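Local coordinates for alkaline phosphatase D (Bacillus subtilis, PDB 2YEQ), which hydrolyses phosphate esters, acting as a phosphodiesterase and alkaline phosphatase at an active site that holds iron and calcium, at residues 204-209 with 261-266; 274-279 with 312-317. One frame throughout, in Å; residues are numbered along the deposited sequence.

Contact 1: 204-209 with 261-266; sequences WVVTWD and LYRHFT. With CA (calcium ion), chain B; PE5 (3,6,9,12,15,18,21,24-octaoxahexacosan-1-ol), chain V.
In the metallophosphoesterase (calcineurin-like) fold, two beta sheets face each other, and here strand 203-206 of one sheet meets edge strand 263-267 of the other; the axes of 204-206 and 263-266 come no nearer than 10.3 Å, so side chains do the joining. R263 spans the gap with its chain extended from CG to NE and grips V206 O end-on: NH2 at 2.8 Å and NH1 at 2.9 Å both donate to that one oxygen, which lies in the guanidinium plane. NH1 also donates to L261 O, and NH2 makes a salt bridge to D17, which together fix the turn of the guanidinium. A leucine in place of R263 would probably leave V206 O without either donor and D17 without its charged mate. V205 CG1 lies over one face of the guanidinium and also packs against F265 CE1, 4.1 Å away. Beyond the strand, D209 OD2 binds the active-site calcium at 2.3 Å, a site completed in part by D151, D210 and D380. W208, its NE1 hydrogen-bonded to D277 OD1, turns a face to L261 in a CH-pi contact: CD2 sits over the five-membered ring, 3.5 Å from the centroid and 16° off the normal.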
loop_
_atom_site.group_PDB
_atom_site.type_symbol
_atom_site.label_atom_id
_atom_site.label_comp_id
_atom_site.label_asym_id
_atom_site.label_seq_id
_atom_site.Cartn_x
_atom_site.Cartn_y
_atom_site.Cartn_z
ATOM N N TRP A 204 -6.458 -1.576 -9.277
ATOM C CA TRP A 204 -5.733 -1.482 -8.020
ATOM C C TRP A 204 -6.633 -1.909 -6.849
ATOM O O TRP A 204 -7.854 -1.649 -6.842
ATOM C CB TRP A 204 -5.250 -0.066 -7.749
ATOM C CG TRP A 204 -4.069 0.398 -8.554
ATOM C CD1 TRP A 204 -3.840 0.171 -9.886
ATOM C CD2 TRP A 204 -2.975 1.203 -8.096
ATOM N NE1 TRP A 204 -2.680 0.766 -10.268
ATOM C CE2 TRP A 204 -2.129 1.417 -9.199
ATOM C CE3 TRP A 204 -2.622 1.753 -6.850
ATOM C CZ2 TRP A 204 -0.969 2.150 -9.107
ATOM C CZ3 TRP A 204 -1.481 2.465 -6.751
ATOM C CH2 TRP A 204 -0.659 2.685 -7.871
ATOM N N VAL A 205 -6.002 -2.556 -5.866
ATOM C CA VAL A 205 -6.593 -2.874 -4.577
ATOM C C VAL A 205 -5.762 -2.115 -3.557
ATOM O O VAL A 205 -4.602 -2.447 -3.296
ATOM C CB VAL A 205 -6.611 -4.385 -4.306
ATOM C CG1 VAL A 205 -7.278 -4.718 -2.942
ATOM C CG2 VAL A 205 -7.396 -5.080 -5.425
ATOM N N VAL A 206 -6.333 -1.045 -3.003
ATOM C CA VAL A 206 -5.573 -0.190 -2.102
ATOM C C VAL A 206 -5.978 -0.416 -0.639
ATOM O O VAL A 206 -7.138 -0.719 -0.336
ATOM C CB VAL A 206 -5.765 1.322 -2.485
ATOM C CG1 VAL A 206 -5.265 1.580 -3.933
ATOM C CG2 VAL A 206 -7.243 1.726 -2.353
ATOM N N THR A 207 -5.006 -0.247 0.254
ATOM C CA THR A 207 -5.268 -0.115 1.682
ATOM C C THR A 207 -4.271 0.868 2.225
ATOM O O THR A 207 -3.207 1.053 1.632
ATOM C CB THR A 207 -5.218 -1.467 2.419
ATOM O OG1 THR A 207 -5.617 -1.263 3.772
ATOM C CG2 THR A 207 -3.791 -2.136 2.320
ATOM N N TRP A 208 -4.615 1.563 3.309
ATOM C CA TRP A 208 -3.797 2.698 3.764
ATOM C C TRP A 208 -2.899 2.257 4.900
ATOM O O TRP A 208 -3.108 1.199 5.472
ATOM C CB TRP A 208 -4.692 3.863 4.235
ATOM C CG TRP A 208 -5.787 3.498 5.165
ATOM C CD1 TRP A 208 -5.737 2.620 6.211
ATOM C CD2 TRP A 208 -7.121 4.022 5.143
ATOM N NE1 TRP A 208 -6.970 2.562 6.832
ATOM C CE2 TRP A 208 -7.830 3.415 6.200
ATOM C CE3 TRP A 208 -7.777 4.962 4.344
ATOM C CZ2 TRP A 208 -9.168 3.696 6.459
ATOM C CZ3 TRP A 208 -9.103 5.239 4.593
ATOM C CH2 TRP A 208 -9.789 4.612 5.659
ATOM N N ASP A 209 -1.919 3.078 5.227
ATOM C CA ASP A 209 -1.179 2.948 6.476
ATOM C C ASP A 209 -1.331 4.276 7.233
ATOM O O ASP A 209 -2.443 4.826 7.252
ATOM C CB ASP A 209 0.295 2.549 6.265
ATOM C CG ASP A 209 0.982 2.114 7.574
ATOM O OD1 ASP A 209 0.308 1.466 8.429
ATOM O OD2 ASP A 209 2.200 2.474 7.761
ATOM N N LEU A 261 -12.586 -0.432 5.134
ATOM C CA LEU A 261 -11.563 -0.658 4.132
ATOM C C LEU A 261 -11.105 -2.128 4.098
ATOM O O LEU A 261 -10.827 -2.657 3.025
ATOM C CB LEU A 261 -10.379 0.254 4.338
ATOM C CG LEU A 261 -9.421 0.421 3.151
ATOM C CD1 LEU A 261 -10.149 0.945 1.878
ATOM C CD2 LEU A 261 -8.292 1.332 3.516
ATOM N N TYR A 262 -11.017 -2.806 5.244
ATOM C CA TYR A 262 -10.636 -4.216 5.168
ATOM C C TYR A 262 -11.656 -5.020 4.373
ATOM O O TYR A 262 -12.854 -4.768 4.434
ATOM C CB TYR A 262 -10.293 -4.825 6.534
ATOM C CG TYR A 262 -11.425 -5.110 7.484
ATOM C CD1 TYR A 262 -12.179 -6.266 7.376
ATOM C CD2 TYR A 262 -11.670 -4.257 8.559
ATOM C CE1 TYR A 262 -13.185 -6.558 8.298
ATOM C CE2 TYR A 262 -12.659 -4.533 9.480
ATOM C CZ TYR A 262 -13.407 -5.670 9.357
ATOM O OH TYR A 262 -14.369 -5.910 10.286
ATOM N N ARG A 263 -11.153 -5.933 3.543
ATOM C CA ARG A 263 -12.007 -6.659 2.637
ATOM C C ARG A 263 -11.290 -7.886 2.064
ATOM O O ARG A 263 -10.079 -8.039 2.200
ATOM C CB ARG A 263 -12.497 -5.762 1.497
ATOM C CG ARG A 263 -11.392 -5.077 0.709
ATOM C CD ARG A 263 -11.915 -3.778 0.074
ATOM N NE ARG A 263 -11.023 -3.148 -0.920
ATOM C CZ ARG A 263 -9.900 -2.493 -0.670
ATOM N NH1 ARG A 263 -9.427 -2.316 0.567
ATOM N NH2 ARG A 263 -9.248 -1.958 -1.676
ATOM N N HIS A 264 -12.079 -8.765 1.470
ATOM C CA HIS A 264 -11.575 -10.046 1.009
ATOM C C HIS A 264 -12.052 -10.379 -0.405
ATOM O O HIS A 264 -13.155 -10.046 -0.801
ATOM C CB HIS A 264 -11.998 -11.141 1.994
ATOM C CG HIS A 264 -11.834 -12.530 1.462
ATOM N ND1 HIS A 264 -12.811 -13.164 0.723
ATOM C CD2 HIS A 264 -10.796 -13.401 1.545
ATOM C CE1 HIS A 264 -12.383 -14.366 0.374
ATOM N NE2 HIS A 264 -11.160 -14.532 0.856
ATOM N N PHE A 265 -11.198 -11.057 -1.164
ATOM C CA PHE A 265 -11.606 -11.622 -2.442
ATOM C C PHE A 265 -10.694 -12.805 -2.816
ATOM O O PHE A 265 -9.593 -12.936 -2.296
ATOM C CB PHE A 265 -11.580 -10.555 -3.545
ATOM C CG PHE A 265 -10.206 -10.065 -3.881
ATOM C CD1 PHE A 265 -9.595 -9.086 -3.105
ATOM C CD2 PHE A 265 -9.517 -10.571 -4.974
ATOM C CE1 PHE A 265 -8.324 -8.634 -3.406
ATOM C CE2 PHE A 265 -8.253 -10.121 -5.280
ATOM C CZ PHE A 265 -7.646 -9.154 -4.489
ATOM N N THR A 266 -11.170 -13.656 -3.720
ATOM C CA THR A 266 -10.388 -14.807 -4.169
ATOM C C THR A 266 -10.102 -14.657 -5.654
ATOM O O THR A 266 -10.916 -14.127 -6.399
ATOM C CB THR A 266 -11.132 -16.137 -3.947
ATOM O OG1 THR A 266 -12.336 -16.123 -4.722
ATOM C CG2 THR A 266 -11.491 -16.325 -2.476
HETATM CA CA CA B . 3.856 3.942 7.140
HETATM C C50 PE5 V . -17.883 -6.650 7.845
HETATM O O1 PE5 V . -17.138 -6.209 6.709
HETATM C C1 PE5 V . -16.671 -7.274 5.864
HETATM C C2 PE5 V . -15.736 -6.723 4.784
HETATM O O2 PE5 V . -16.494 -6.357 3.625
HETATM C C3 PE5 V . -15.930 -5.326 2.796
HETATM C C4 PE5 V . -17.017 -4.574 2.048
HETATM O O HOH W 1 3.524 2.575 4.988
#

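Contact 2: 274-279 with 312-317; sequences NVLDTR and QWLFNN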
loop_
_atom_site.group_PDB
_atom_site.type_symbol
_atom_site.label_atom_id
_atom_site.label_comp_id
_atom_site.label_asym_id
_atom_site.label_seq_id
_atom_site.Cartn_x
_atom_site.Cartn_y
_atom_site.Cartn_z
ATOM N N ASN A 274 -6.755 -11.429 1.803
ATOM C CA ASN A 274 -7.314 -10.704 2.940
ATOM C C ASN A 274 -6.584 -9.389 3.018
ATOM O O ASN A 274 -5.421 -9.349 3.404
ATOM C CB ASN A 274 -7.099 -11.507 4.223
ATOM C CG ASN A 274 -7.724 -12.896 4.144
ATOM O OD1 ASN A 274 -8.938 -13.055 4.272
ATOM N ND2 ASN A 274 -6.900 -13.894 3.818
ATOM N N VAL A 275 -7.271 -8.321 2.623
ATOM C CA VAL A 275 -6.717 -6.977 2.658
ATOM C C VAL A 275 -7.057 -6.367 4.044
ATOM O O VAL A 275 -8.220 -6.147 4.351
ATOM C CB VAL A 275 -7.316 -6.109 1.509
ATOM C CG1 VAL A 275 -6.724 -4.742 1.523
ATOM C CG2 VAL A 275 -7.056 -6.798 0.123
ATOM N N LEU A 276 -6.032 -6.135 4.857
ATOM C CA LEU A 276 -6.208 -5.754 6.237
ATOM C C LEU A 276 -6.094 -4.239 6.423
ATOM O O LEU A 276 -5.595 -3.480 5.524
ATOM C CB LEU A 276 -5.154 -6.433 7.111
ATOM C CG LEU A 276 -5.013 -7.960 6.975
ATOM C CD1 LEU A 276 -3.993 -8.497 8.003
ATOM C CD2 LEU A 276 -6.348 -8.668 7.080
ATOM N N ASP A 277 -6.548 -3.817 7.604
ATOM C CA ASP A 277 -6.435 -2.438 8.084
ATOM C C ASP A 277 -5.907 -2.487 9.507
ATOM O O ASP A 277 -6.646 -2.778 10.445
ATOM C CB ASP A 277 -7.821 -1.785 7.977
ATOM C CG ASP A 277 -7.844 -0.301 8.422
ATOM O OD1 ASP A 277 -6.832 0.227 8.925
ATOM O OD2 ASP A 277 -8.918 0.302 8.228
ATOM N N THR A 278 -4.612 -2.228 9.655
ATOM C CA THR A 278 -3.946 -2.325 10.929
ATOM C C THR A 278 -3.759 -0.960 11.604
ATOM O O THR A 278 -3.021 -0.866 12.579
ATOM C CB THR A 278 -2.569 -3.030 10.789
ATOM O OG1 THR A 278 -1.704 -2.281 9.904
ATOM C CG2 THR A 278 -2.753 -4.505 10.256
ATOM N N ARG A 279 -4.391 0.085 11.057
ATOM C CA ARG A 279 -4.379 1.424 11.659
ATOM C C ARG A 279 -5.663 1.808 12.347
ATOM O O ARG A 279 -5.611 2.398 13.429
ATOM C CB ARG A 279 -4.111 2.520 10.614
ATOM C CG ARG A 279 -2.686 2.617 10.197
ATOM C CD ARG A 279 -1.756 3.086 11.252
ATOM N NE ARG A 279 -0.387 2.827 10.832
ATOM C CZ ARG A 279 0.691 2.859 11.605
ATOM N NH1 ARG A 279 0.631 3.202 12.908
ATOM N NH2 ARG A 279 1.861 2.540 11.080
ATOM N N GLN A 312 -11.807 -11.777 13.882
ATOM C CA GLN A 312 -12.716 -12.890 13.702
ATOM C C GLN A 312 -13.036 -13.100 12.217
ATOM O O GLN A 312 -13.143 -14.240 11.747
ATOM C CB GLN A 312 -14.004 -12.690 14.503
ATOM C CG GLN A 312 -14.964 -13.883 14.470
ATOM C CD GLN A 312 -14.315 -15.193 14.965
ATOM O OE1 GLN A 312 -14.296 -16.216 14.253
ATOM N NE2 GLN A 312 -13.764 -15.154 16.185
ATOM N N TRP A 313 -13.221 -12.001 11.496
ATOM C CA TRP A 313 -13.446 -12.040 10.062
ATOM C C TRP A 313 -12.261 -12.713 9.369
ATOM O O TRP A 313 -12.438 -13.540 8.495
ATOM C CB TRP A 313 -13.677 -10.604 9.553
ATOM C CG TRP A 313 -13.519 -10.357 8.072
ATOM C CD1 TRP A 313 -14.485 -10.449 7.108
ATOM C CD2 TRP A 313 -12.321 -9.931 7.401
ATOM N NE1 TRP A 313 -13.949 -10.116 5.877
ATOM C CE2 TRP A 313 -12.630 -9.787 6.037
ATOM C CE3 TRP A 313 -11.031 -9.629 7.827
ATOM C CZ2 TRP A 313 -11.699 -9.363 5.108
ATOM C CZ3 TRP A 313 -10.117 -9.215 6.902
ATOM C CH2 TRP A 313 -10.453 -9.098 5.551
ATOM N N LEU A 314 -11.054 -12.366 9.772
ATOM C CA LEU A 314 -9.868 -12.935 9.176
ATOM C C LEU A 314 -9.787 -14.437 9.432
ATOM O O LEU A 314 -9.473 -15.204 8.512
ATOM C CB LEU A 314 -8.619 -12.266 9.716
ATOM C CG LEU A 314 -7.274 -12.817 9.266
ATOM C CD1 LEU A 314 -7.125 -12.764 7.720
ATOM C CD2 LEU A 314 -6.138 -12.074 9.944
ATOM N N PHE A 315 -10.036 -14.849 10.677
ATOM C CA PHE A 315 -10.024 -16.277 11.036
ATOM C C PHE A 315 -11.079 -17.053 10.233
ATOM O O PHE A 315 -10.801 -18.156 9.740
ATOM C CB PHE A 315 -10.228 -16.467 12.542
ATOM C CG PHE A 315 -9.079 -15.976 13.395
ATOM C CD1 PHE A 315 -7.917 -15.496 12.836
ATOM C CD2 PHE A 315 -9.186 -15.995 14.776
ATOM C CE1 PHE A 315 -6.883 -15.055 13.629
ATOM C CE2 PHE A 315 -8.147 -15.568 15.581
ATOM C CZ PHE A 315 -7.002 -15.092 15.007
ATOM N N ASN A 316 -12.262 -16.478 10.069
ATOM C CA ASN A 316 -13.302 -17.095 9.241
ATOM C C ASN A 316 -12.836 -17.301 7.788
ATOM O O ASN A 316 -13.113 -18.338 7.190
ATOM C CB ASN A 316 -14.577 -16.259 9.212
ATOM C CG ASN A 316 -15.320 -16.234 10.548
ATOM O OD1 ASN A 316 -16.220 -15.405 10.751
ATOM N ND2 ASN A 316 -14.964 -17.131 11.451
ATOM N N ASN A 317 -12.144 -16.308 7.226
ATOM C CA ASN A 317 -11.618 -16.401 5.856
ATOM C C ASN A 317 -10.489 -17.412 5.743
ATOM O O ASN A 317 -10.420 -18.146 4.758
ATOM C CB ASN A 317 -11.084 -15.058 5.372
ATOM C CG ASN A 317 -12.157 -13.998 5.270
ATOM O OD1 ASN A 317 -13.338 -14.310 5.235
ATOM N ND2 ASN A 317 -11.741 -12.727 5.234
HETATM O O HOH W 2 -7.948 -16.595 3.174
#
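The end of strand 271-275 and the loop after it run beside helix 308-320, with N274 and L314 forming the closest backbone pair, their CA atoms 7.1 Å apart. N274 points its side chain at the helix and meets it in two ways. Its OD1 accepts from N317 ND2 at 3.0 Å, the donor coming nearly along the C=O axis; the two amide planes are only 16° apart, although the bond is bent to 140° at the hydrogen. The methyl CD1 of L314 lies 3.6 Å from N274 CG, the two side chains crossing at about a right angle. N274 ND2 donates to V327 O and, at 3.0 Å, to a water that makes a weak bond to N317 O. This is helix-on-sheet packing in the alpha/beta core of the phosphatase domain: strand 271-275 lies between 263-267 and 325-329, and helix 308-320 covers it, L314 also touching L328 of the latter strand. W313 swings its ring toward the strand end, CG anti to the backbone N (chi1 162°). L276 CD2 comes in at the ring edge, near its plane, 3.8 Å from W313 CZ3, and reaches L314 CD1 at 4.2 Å. N317 ND2 lies over one face of the indole, 3.2 Å above its plane and offset toward the rim.

How the contacts relate
Contact 1 closes before contact 2 opens along the chain, and their centres lie about 10 Å apart within the phosphatase domain. Segments 261-266 and 274-279 share one sheet: strands 263-267 and 271-275 are consecutive in sequence and antiparallel neighbours. Contact 1 joins this sheet to the one containing strand 203-206, while contact 2 places helix 308-320 against it. The loops following strands 203-206 and 271-275 touch as well: T207 OG1 is 2.8 Å from L276 O, a probable hydrogen bond, and D209 OD1 forms a salt bridge with R279 NE. R279 is thus a second-shell partner of the calcium ligand D209, tying contact 2's loop to the metal centre.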